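Local coordinates for UPF0201 protein MJ1564 (Methanocaldococcus jannaschii DSM 2661, PDB 2PZZ) that is of unknown function but belongs to an archaeal family resembling RNA-binding proteins in structure, though it probably does not bind RNA, at residues I6-K11 with Y17-A22; F82-Q87 with G92-D97. One frame throughout, in Å; residues are numbered along the deposited sequence.

Overall arrangement
Both contacts are built on the same antiparallel five-stranded sheet, and their centres lie 12 Å apart. Contact 1 comes first along the chain, folding helix 16-26 back over strand 3-10, the central strand, and is complete before contact 2 begins. Contact 2 lies at the border of the sheet, two strands away, where strand 79-84, outermost within this chain, runs into helix 86-90 and the loop after that helix returns to the strand end. K86 links the two: its NZ is 2.8 Å from K9 O, and its chain packs against V19. Both also touch the second subunit, so the region where helices 16-26 and 86-90 meet the sheet takes part in the dimer as well.

Contact 1. Residues I6-K11 with Y17-A22; sequences IKAKVK and YKVKKA
V19 is the one helix residue that carries this contact, and it meets A8 and V10 with separate methyl groups. The interaction is apolar throughout. CG1 of V19 reaches the methyl of A8, the CG1 to CB distance being 3.9 Å, while CG2 of V19 meets CG2 of V10 at 3.8 Å. The same V10 methyl, CG2, also lies 3.9 Å from V19 CB, so it rests against the branch point of the helix valine as well as one of its methyls. The two valines meet at a slant rather than end on. In V19, CG1 is trans to the backbone N (chi1 174°), which spreads its two methyls between the two strand residues. The patch is small, 127 Å² in all, but A8, V10 and V19 are all buried.

No hydrogen bond joins the two segments. The nearest polar atom is K9 O, 4.1 Å from V19 CG1; this carbonyl is satisfied by K86 NZ, whose ammonium also forms a salt bridge with E14. The strand's own backbone bonds go to its sheet neighbours, A8 to W44 and V10 to G42 on one strand and K7 to F105 on another, while I23, one helical turn beyond V19, continues the apolar cover over A8 and I6. T13 of the second subunit packs on V19, and the carbonyl of E14 of the second subunit accepts a bond from K18 NZ.

Strand and helix run nearly antiparallel, at 157°, with their axes 9.0 Å apart at the closest approach. This is a helix laid on the face of a sheet, the first half of a beta-alpha-beta crossover: helix 16-26 leads on to strand 31-36, which is parallel to strand 3-10 with strand 42-48 inserted between them.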
ATOM      1  N   ILE A   6     -11.814  11.579   6.810  1.00 29.57           N
ATOM      2  CA  ILE A   6     -11.125  10.487   6.127  1.00 29.85           C
ATOM      3  C   ILE A   6     -10.129  10.957   5.080  1.00 30.30           C
ATOM      4  O   ILE A   6     -10.435  11.838   4.286  1.00 32.70           O
ATOM      5  CB  ILE A   6     -12.146   9.561   5.424  1.00 30.38           C
ATOM      6  CG1 ILE A   6     -13.031   8.914   6.477  1.00 33.83           C
ATOM      7  CG2 ILE A   6     -11.447   8.506   4.605  1.00 30.17           C
ATOM      8  CD1 ILE A   6     -12.245   8.256   7.573  1.00 41.30           C
ATOM      9  N   LYS A   7      -8.946  10.348   5.086  1.00 28.50           N
ATOM     10  CA  LYS A   7      -7.898  10.661   4.117  1.00 31.18           C
ATOM     11  C   LYS A   7      -7.238   9.350   3.709  1.00 27.30           C
ATOM     12  O   LYS A   7      -6.972   8.503   4.550  1.00 26.10           O
ATOM     13  CB  LYS A   7      -6.853  11.595   4.744  1.00 35.32           C
ATOM     14  CG  LYS A   7      -7.444  12.900   5.257  1.00 40.92           C
ATOM     15  CD  LYS A   7      -6.375  13.808   5.849  1.00 47.43           C
ATOM     16  CE  LYS A   7      -6.999  15.109   6.352  1.00 52.15           C
ATOM     17  NZ  LYS A   7      -6.017  16.012   7.028  1.00 57.18           N
ATOM     18  N   ALA A   8      -6.984   9.178   2.420  1.00 28.05           N
ATOM     19  CA  ALA A   8      -6.352   7.955   1.931  1.00 28.26           C
ATOM     20  C   ALA A   8      -5.529   8.303   0.717  1.00 28.65           C
ATOM     21  O   ALA A   8      -6.055   8.843  -0.256  1.00 29.54           O
ATOM     22  CB  ALA A   8      -7.416   6.921   1.550  1.00 28.34           C
ATOM     23  N   LYS A   9      -4.235   8.010   0.771  1.00 30.69           N
ATOM     24  CA  LYS A   9      -3.365   8.305  -0.359  1.00 33.64           C
ATOM     25  C   LYS A   9      -3.641   7.268  -1.444  1.00 31.63           C
ATOM     26  O   LYS A   9      -4.122   6.174  -1.159  1.00 32.94           O
ATOM     27  CB  LYS A   9      -1.880   8.226   0.051  1.00 36.89           C
ATOM     28  CG  LYS A   9      -1.323   6.797   0.168  1.00 43.12           C
ATOM     29  CD  LYS A   9       0.210   6.769   0.338  1.00 44.50           C
ATOM     30  CE  LYS A   9       0.656   7.393   1.665  1.00 49.52           C
ATOM     31  NZ  LYS A   9       2.116   7.179   1.975  1.00 50.37           N
ATOM     32  N   VAL A  10      -3.360   7.644  -2.682  1.00 29.86           N
ATOM     33  CA  VAL A  10      -3.507   6.768  -3.822  1.00 31.34           C
ATOM     34  C   VAL A  10      -2.135   6.805  -4.472  1.00 30.22           C
ATOM     35  O   VAL A  10      -1.729   7.822  -5.035  1.00 29.91           O
ATOM     36  CB  VAL A  10      -4.542   7.277  -4.853  1.00 32.22           C
ATOM     37  CG1 VAL A  10      -4.461   6.412  -6.127  1.00 32.01           C
ATOM     38  CG2 VAL A  10      -5.934   7.213  -4.271  1.00 29.34           C
ATOM     39  N   LYS A  11      -1.410   5.702  -4.370  1.00 30.80           N
ATOM     40  CA  LYS A  11      -0.082   5.637  -4.961  1.00 29.25           C
ATOM     41  C   LYS A  11      -0.154   5.477  -6.475  1.00 29.42           C
ATOM     42  O   LYS A  11      -1.171   5.025  -7.016  1.00 29.41           O
ATOM     43  CB  LYS A  11       0.691   4.494  -4.319  1.00 30.24           C
ATOM     44  CG  LYS A  11       0.890   4.707  -2.820  1.00 29.39           C
ATOM     45  CD  LYS A  11       1.907   3.718  -2.267  1.00 34.55           C
ATOM     46  CE  LYS A  11       2.308   4.089  -0.860  1.00 36.14           C
ATOM     47  NZ  LYS A  11       3.446   3.259  -0.378  1.00 42.49           N
ATOM     48  N   TYR A  17     -10.061   4.539  -7.989  1.00 30.97           N
ATOM     49  CA  TYR A  17     -11.438   4.098  -7.775  1.00 30.64           C
ATOM     50  C   TYR A  17     -11.514   2.893  -6.844  1.00 28.69           C
ATOM     51  O   TYR A  17     -12.494   2.707  -6.109  1.00 29.89           O
ATOM     52  CB  TYR A  17     -12.091   3.841  -9.136  1.00 30.95           C
ATOM     53  CG  TYR A  17     -12.061   5.110  -9.959  1.00 31.02           C
ATOM     54  CD1 TYR A  17     -12.646   6.274  -9.469  1.00 31.54           C
ATOM     55  CD2 TYR A  17     -11.379   5.177 -11.171  1.00 30.93           C
ATOM     56  CE1 TYR A  17     -12.549   7.476 -10.155  1.00 33.16           C
ATOM     57  CE2 TYR A  17     -11.278   6.389 -11.871  1.00 32.40           C
ATOM     58  CZ  TYR A  17     -11.868   7.531 -11.349  1.00 33.35           C
ATOM     59  OH  TYR A  17     -11.789   8.748 -12.006  1.00 39.81           O
ATOM     60  N   LYS A  18     -10.462   2.087  -6.841  1.00 26.97           N
ATOM     61  CA  LYS A  18     -10.431   0.942  -5.946  1.00 27.45           C
ATOM     62  C   LYS A  18     -10.180   1.432  -4.527  1.00 27.65           C
ATOM     63  O   LYS A  18     -10.656   0.823  -3.564  1.00 29.24           O
ATOM     64  CB  LYS A  18      -9.327  -0.031  -6.330  1.00 30.17           C
ATOM     65  CG  LYS A  18      -9.532  -0.716  -7.662  1.00 32.95           C
ATOM     66  CD  LYS A  18      -8.462  -1.775  -7.850  1.00 36.22           C
ATOM     67  CE  LYS A  18      -8.796  -2.682  -9.029  1.00 39.01           C
ATOM     68  NZ  LYS A  18      -7.753  -3.739  -9.209  1.00 39.41           N
ATOM     69  N   VAL A  19      -9.410   2.515  -4.382  1.00 26.82           N
ATOM     70  CA  VAL A  19      -9.144   3.032  -3.044  1.00 25.01           C
ATOM     71  C   VAL A  19     -10.437   3.656  -2.560  1.00 21.88           C
ATOM     72  O   VAL A  19     -10.816   3.487  -1.416  1.00 23.46           O
ATOM     73  CB  VAL A  19      -8.032   4.140  -3.007  1.00 22.70           C
ATOM     74  CG1 VAL A  19      -7.932   4.720  -1.573  1.00 22.00           C
ATOM     75  CG2 VAL A  19      -6.698   3.546  -3.413  1.00 23.73           C
ATOM     76  N   LYS A  20     -11.112   4.373  -3.444  1.00 25.18           N
ATOM     77  CA  LYS A  20     -12.374   5.023  -3.090  1.00 28.98           C
ATOM     78  C   LYS A  20     -13.421   4.004  -2.656  1.00 30.80           C
ATOM     79  O   LYS A  20     -14.214   4.263  -1.742  1.00 32.79           O
ATOM     80  CB  LYS A  20     -12.917   5.825  -4.274  1.00 32.67           C
ATOM     81  CG  LYS A  20     -14.179   6.601  -3.937  1.00 35.00           C
ATOM     82  CD  LYS A  20     -14.871   7.080  -5.195  1.00 35.07           C
ATOM     83  CE  LYS A  20     -16.173   7.803  -4.870  1.00 35.56           C
ATOM     84  NZ  LYS A  20     -16.841   8.281  -6.110  1.00 36.71           N
ATOM     85  N   LYS A  21     -13.438   2.845  -3.304  1.00 30.30           N
ATOM     86  CA  LYS A  21     -14.419   1.826  -2.922  1.00 33.55           C
ATOM     87  C   LYS A  21     -14.039   1.210  -1.595  1.00 32.20           C
ATOM     88  O   LYS A  21     -14.910   0.771  -0.840  1.00 32.57           O
ATOM     89  CB  LYS A  21     -14.539   0.728  -3.994  1.00 32.42           C
ATOM     90  CG  LYS A  21     -15.273   1.206  -5.249  1.00 35.84           C
ATOM     91  CD  LYS A  21     -15.317   0.135  -6.321  1.00 39.56           C
ATOM     92  CE  LYS A  21     -15.854   0.698  -7.623  1.00 41.64           C
ATOM     93  NZ  LYS A  21     -15.797  -0.311  -8.708  1.00 45.15           N
ATOM     94  N   ALA A  22     -12.743   1.168  -1.301  1.00 29.54           N
ATOM     95  CA  ALA A  22     -12.325   0.597  -0.033  1.00 28.69           C
ATOM     96  C   ALA A  22     -12.847   1.508   1.071  1.00 27.78           C
ATOM     97  O   ALA A  22     -13.269   1.051   2.126  1.00 30.28           O
ATOM     98  CB  ALA A  22     -10.810   0.479   0.038  1.00 29.26           C
TER

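Contact 2. Residues F82-Q87 with G92-D97; sequences FYLNKQ and GAVNFD
N85 meets both N95 and D97, and its side chain can be followed atom by atom. CB sits 3.2 Å from D97 O and also faces CB of N95. With CG trans to the backbone N (chi1 -176°), the amide passes D97 O and its two ends part company. ND2 makes a weak hydrogen bond to D97 OD2 at 3.3 Å, amide and carboxylate being well out of one plane. OD1 turns the other way and accepts from Q87 N at 2.6 Å, the donor lying nearly in line with the carbonyl bond; A88 N gives it a second hydrogen bond. N85 is thus the N-cap of helix 86-90. With an alanine here, Q87 N and A88 N would probably lose their cap and the D97 carboxylate would be freer to turn.

The main chain adds a firmer tie. N85 N donates to N95 O at 2.6 Å and 162°, slightly off the carbonyl plane. A water that accepts from N95 N lies within donating distance of N85 O and A93 O, though it has more acceptors nearby than protons to give, and so probably helps tie the loop to the strand end.

Beside this polar set the contact is greasy. The edge of F96 points at the face of F82 in an offset edge-to-face pair, centroids 5.7 Å apart and planes at 82°. L84 runs alongside F96, its CD2 3.7 Å from F96 CE1, and the same methyl touches V94 CG1.

Helix 64-73 packs on both phenylalanines, through V70 in each case, whereas V94 settles among L54, L57 and L58 of helix 52-60. F82 and L84 are hydrogen-bonded to V106 and I104 of strand 104-109. The loop thus has strand 79-84 on one side, while V94 and F96 pack against helices 52-60 and 64-73.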
ATOM      1  N   PHE A  82      -7.155   6.669  14.042  1.00 33.12           N
ATOM      2  CA  PHE A  82      -6.595   5.348  13.802  1.00 31.76           C
ATOM      3  C   PHE A  82      -6.542   5.138  12.306  1.00 30.67           C
ATOM      4  O   PHE A  82      -7.058   5.948  11.529  1.00 30.53           O
ATOM      5  CB  PHE A  82      -7.473   4.274  14.462  1.00 32.33           C
ATOM      6  CG  PHE A  82      -8.905   4.298  13.997  1.00 35.18           C
ATOM      7  CD1 PHE A  82      -9.300   3.574  12.870  1.00 33.24           C
ATOM      8  CD2 PHE A  82      -9.852   5.078  14.660  1.00 35.36           C
ATOM      9  CE1 PHE A  82     -10.618   3.623  12.406  1.00 34.48           C
ATOM     10  CE2 PHE A  82     -11.181   5.137  14.202  1.00 36.52           C
ATOM     11  CZ  PHE A  82     -11.562   4.407  13.071  1.00 35.00           C
ATOM     12  N   TYR A  83      -5.912   4.046  11.905  1.00 31.58           N
ATOM     13  CA  TYR A  83      -5.778   3.717  10.498  1.00 32.62           C
ATOM     14  C   TYR A  83      -6.506   2.423  10.203  1.00 31.48           C
ATOM     15  O   TYR A  83      -6.739   1.626  11.099  1.00 30.64           O
ATOM     16  CB  TYR A  83      -4.304   3.556  10.130  1.00 35.70           C
ATOM     17  CG  TYR A  83      -3.547   4.860  10.059  1.00 37.80           C
ATOM     18  CD1 TYR A  83      -3.090   5.495  11.213  1.00 40.12           C
ATOM     19  CD2 TYR A  83      -3.302   5.467   8.834  1.00 39.85           C
ATOM     20  CE1 TYR A  83      -2.404   6.708  11.141  1.00 40.77           C
ATOM     21  CE2 TYR A  83      -2.618   6.675   8.749  1.00 42.70           C
ATOM     22  CZ  TYR A  83      -2.172   7.287   9.907  1.00 41.62           C
ATOM     23  OH  TYR A  83      -1.491   8.475   9.813  1.00 44.23           O
ATOM     24  N   LEU A  84      -6.891   2.235   8.946  1.00 31.36           N
ATOM     25  CA  LEU A  84      -7.564   1.011   8.529  1.00 31.87           C
ATOM     26  C   LEU A  84      -6.753   0.443   7.386  1.00 31.87           C
ATOM     27  O   LEU A  84      -6.231   1.190   6.540  1.00 30.54           O
ATOM     28  CB  LEU A  84      -8.990   1.287   8.053  1.00 30.60           C
ATOM     29  CG  LEU A  84      -9.995   1.717   9.124  1.00 34.77           C
ATOM     30  CD1 LEU A  84     -11.365   1.929   8.486  1.00 35.72           C
ATOM     31  CD2 LEU A  84     -10.068   0.660  10.211  1.00 36.74           C
ATOM     32  N   ASN A  85      -6.633  -0.878   7.360  1.00 31.19           N
ATOM     33  CA  ASN A  85      -5.887  -1.519   6.290  1.00 30.58           C
ATOM     34  C   ASN A  85      -6.687  -1.297   5.012  1.00 31.45           C
ATOM     35  O   ASN A  85      -7.883  -1.580   4.953  1.00 32.14           O
ATOM     36  CB  ASN A  85      -5.748  -3.005   6.560  1.00 32.05           C
ATOM     37  CG  ASN A  85      -4.896  -3.687   5.527  1.00 33.50           C
ATOM     38  OD1 ASN A  85      -5.139  -3.565   4.316  1.00 30.91           O
ATOM     39  ND2 ASN A  85      -3.877  -4.398   5.988  1.00 36.04           N
ATOM     40  N   LYS A  86      -6.020  -0.781   3.995  1.00 32.70           N
ATOM     41  CA  LYS A  86      -6.653  -0.476   2.724  1.00 32.75           C
ATOM     42  C   LYS A  86      -7.047  -1.728   1.938  1.00 33.89           C
ATOM     43  O   LYS A  86      -8.065  -1.729   1.232  1.00 32.87           O
ATOM     44  CB  LYS A  86      -5.696   0.408   1.908  1.00 33.27           C
ATOM     45  CG  LYS A  86      -6.346   1.280   0.872  1.00 38.29           C
ATOM     46  CD  LYS A  86      -5.594   2.609   0.695  1.00 34.52           C
ATOM     47  CE  LYS A  86      -4.118   2.410   0.419  1.00 35.41           C
ATOM     48  NZ  LYS A  86      -3.495   3.605  -0.235  1.00 33.89           N
ATOM     49  N   GLN A  87      -6.255  -2.793   2.076  1.00 30.88           N
ATOM     50  CA  GLN A  87      -6.506  -4.040   1.351  1.00 31.62           C
ATOM     51  C   GLN A  87      -7.635  -4.827   2.001  1.00 32.90           C
ATOM     52  O   GLN A  87      -8.476  -5.414   1.315  1.00 34.04           O
ATOM     53  CB  GLN A  87      -5.216  -4.870   1.293  1.00 31.36           C
ATOM     54  CG  GLN A  87      -3.990  -4.028   0.893  1.00 29.50           C
ATOM     55  CD  GLN A  87      -4.230  -3.230  -0.381  1.00 32.64           C
ATOM     56  OE1 GLN A  87      -3.668  -2.142  -0.569  1.00 32.54           O
ATOM     57  NE2 GLN A  87      -5.061  -3.766  -1.268  1.00 32.08           N
ATOM     58  N   GLY A  92     -14.133  -5.478   2.013  1.00 36.01           N
ATOM     59  CA  GLY A  92     -15.167  -5.285   3.017  1.00 36.45           C
ATOM     60  C   GLY A  92     -14.835  -5.674   4.441  1.00 37.54           C
ATOM     61  O   GLY A  92     -15.737  -5.883   5.244  1.00 41.45           O
ATOM     62  N   ALA A  93     -13.555  -5.760   4.771  1.00 37.79           N
ATOM     63  CA  ALA A  93     -13.150  -6.142   6.122  1.00 38.43           C
ATOM     64  C   ALA A  93     -12.444  -5.011   6.878  1.00 38.68           C
ATOM     65  O   ALA A  93     -11.732  -4.194   6.282  1.00 36.68           O
ATOM     66  CB  ALA A  93     -12.234  -7.360   6.053  1.00 36.64           C
ATOM     67  N   VAL A  94     -12.635  -4.981   8.195  1.00 37.92           N
ATOM     68  CA  VAL A  94     -11.997  -3.975   9.033  1.00 38.11           C
ATOM     69  C   VAL A  94     -10.747  -4.539   9.689  1.00 38.66           C
ATOM     70  O   VAL A  94     -10.813  -5.548  10.394  1.00 39.43           O
ATOM     71  CB  VAL A  94     -12.928  -3.468  10.154  1.00 37.85           C
ATOM     72  CG1 VAL A  94     -12.142  -2.555  11.094  1.00 35.88           C
ATOM     73  CG2 VAL A  94     -14.113  -2.704   9.554  1.00 35.53           C
ATOM     74  N   ASN A  95      -9.614  -3.880   9.448  1.00 36.86           N
ATOM     75  CA  ASN A  95      -8.337  -4.281  10.017  1.00 38.49           C
ATOM     76  C   ASN A  95      -7.530  -3.008  10.353  1.00 36.95           C
ATOM     77  O   ASN A  95      -7.392  -2.111   9.523  1.00 34.52           O
ATOM     78  CB  ASN A  95      -7.592  -5.160   9.019  1.00 40.16           C
ATOM     79  CG  ASN A  95      -6.772  -6.223   9.694  1.00 43.70           C
ATOM     80  OD1 ASN A  95      -5.553  -6.169   9.690  1.00 47.37           O
ATOM     81  ND2 ASN A  95      -7.444  -7.204  10.290  1.00 47.18           N
ATOM     82  N   PHE A  96      -6.999  -2.949  11.569  1.00 36.97           N
ATOM     83  CA  PHE A  96      -6.268  -1.778  12.054  1.00 40.43           C
ATOM     84  C   PHE A  96      -4.771  -1.607  11.742  1.00 44.56           C
ATOM     85  O   PHE A  96      -4.159  -0.620  12.155  1.00 46.93           O
ATOM     86  CB  PHE A  96      -6.502  -1.662  13.556  1.00 36.18           C
ATOM     87  CG  PHE A  96      -7.938  -1.454  13.913  1.00 35.00           C
ATOM     88  CD1 PHE A  96      -8.592  -0.269  13.560  1.00 33.95           C
ATOM     89  CD2 PHE A  96      -8.659  -2.449  14.563  1.00 32.48           C
ATOM     90  CE1 PHE A  96      -9.950  -0.081  13.851  1.00 30.64           C
ATOM     91  CE2 PHE A  96     -10.008  -2.268  14.856  1.00 31.00           C
ATOM     92  CZ  PHE A  96     -10.652  -1.078  14.497  1.00 31.47           C
ATOM     93  N   ASP A  97      -4.176  -2.539  11.015  1.00 48.34           N
ATOM     94  CA  ASP A  97      -2.762  -2.415  10.664  1.00 53.55           C
ATOM     95  C   ASP A  97      -2.628  -1.635   9.353  1.00 54.09           C
ATOM     96  O   ASP A  97      -3.389  -1.866   8.414  1.00 55.37           O
ATOM     97  CB  ASP A  97      -2.152  -3.802  10.497  1.00 57.28           C
ATOM     98  CG  ASP A  97      -2.836  -4.598   9.409  1.00 60.78           C
ATOM     99  OD1 ASP A  97      -4.083  -4.568   9.363  1.00 61.68           O
ATOM    100  OD2 ASP A  97      -2.133  -5.250   8.606  1.00 64.85           O
TER
HETATM  101  O   HOH W   1      -9.573  -2.357   6.967  1.00 35.53           O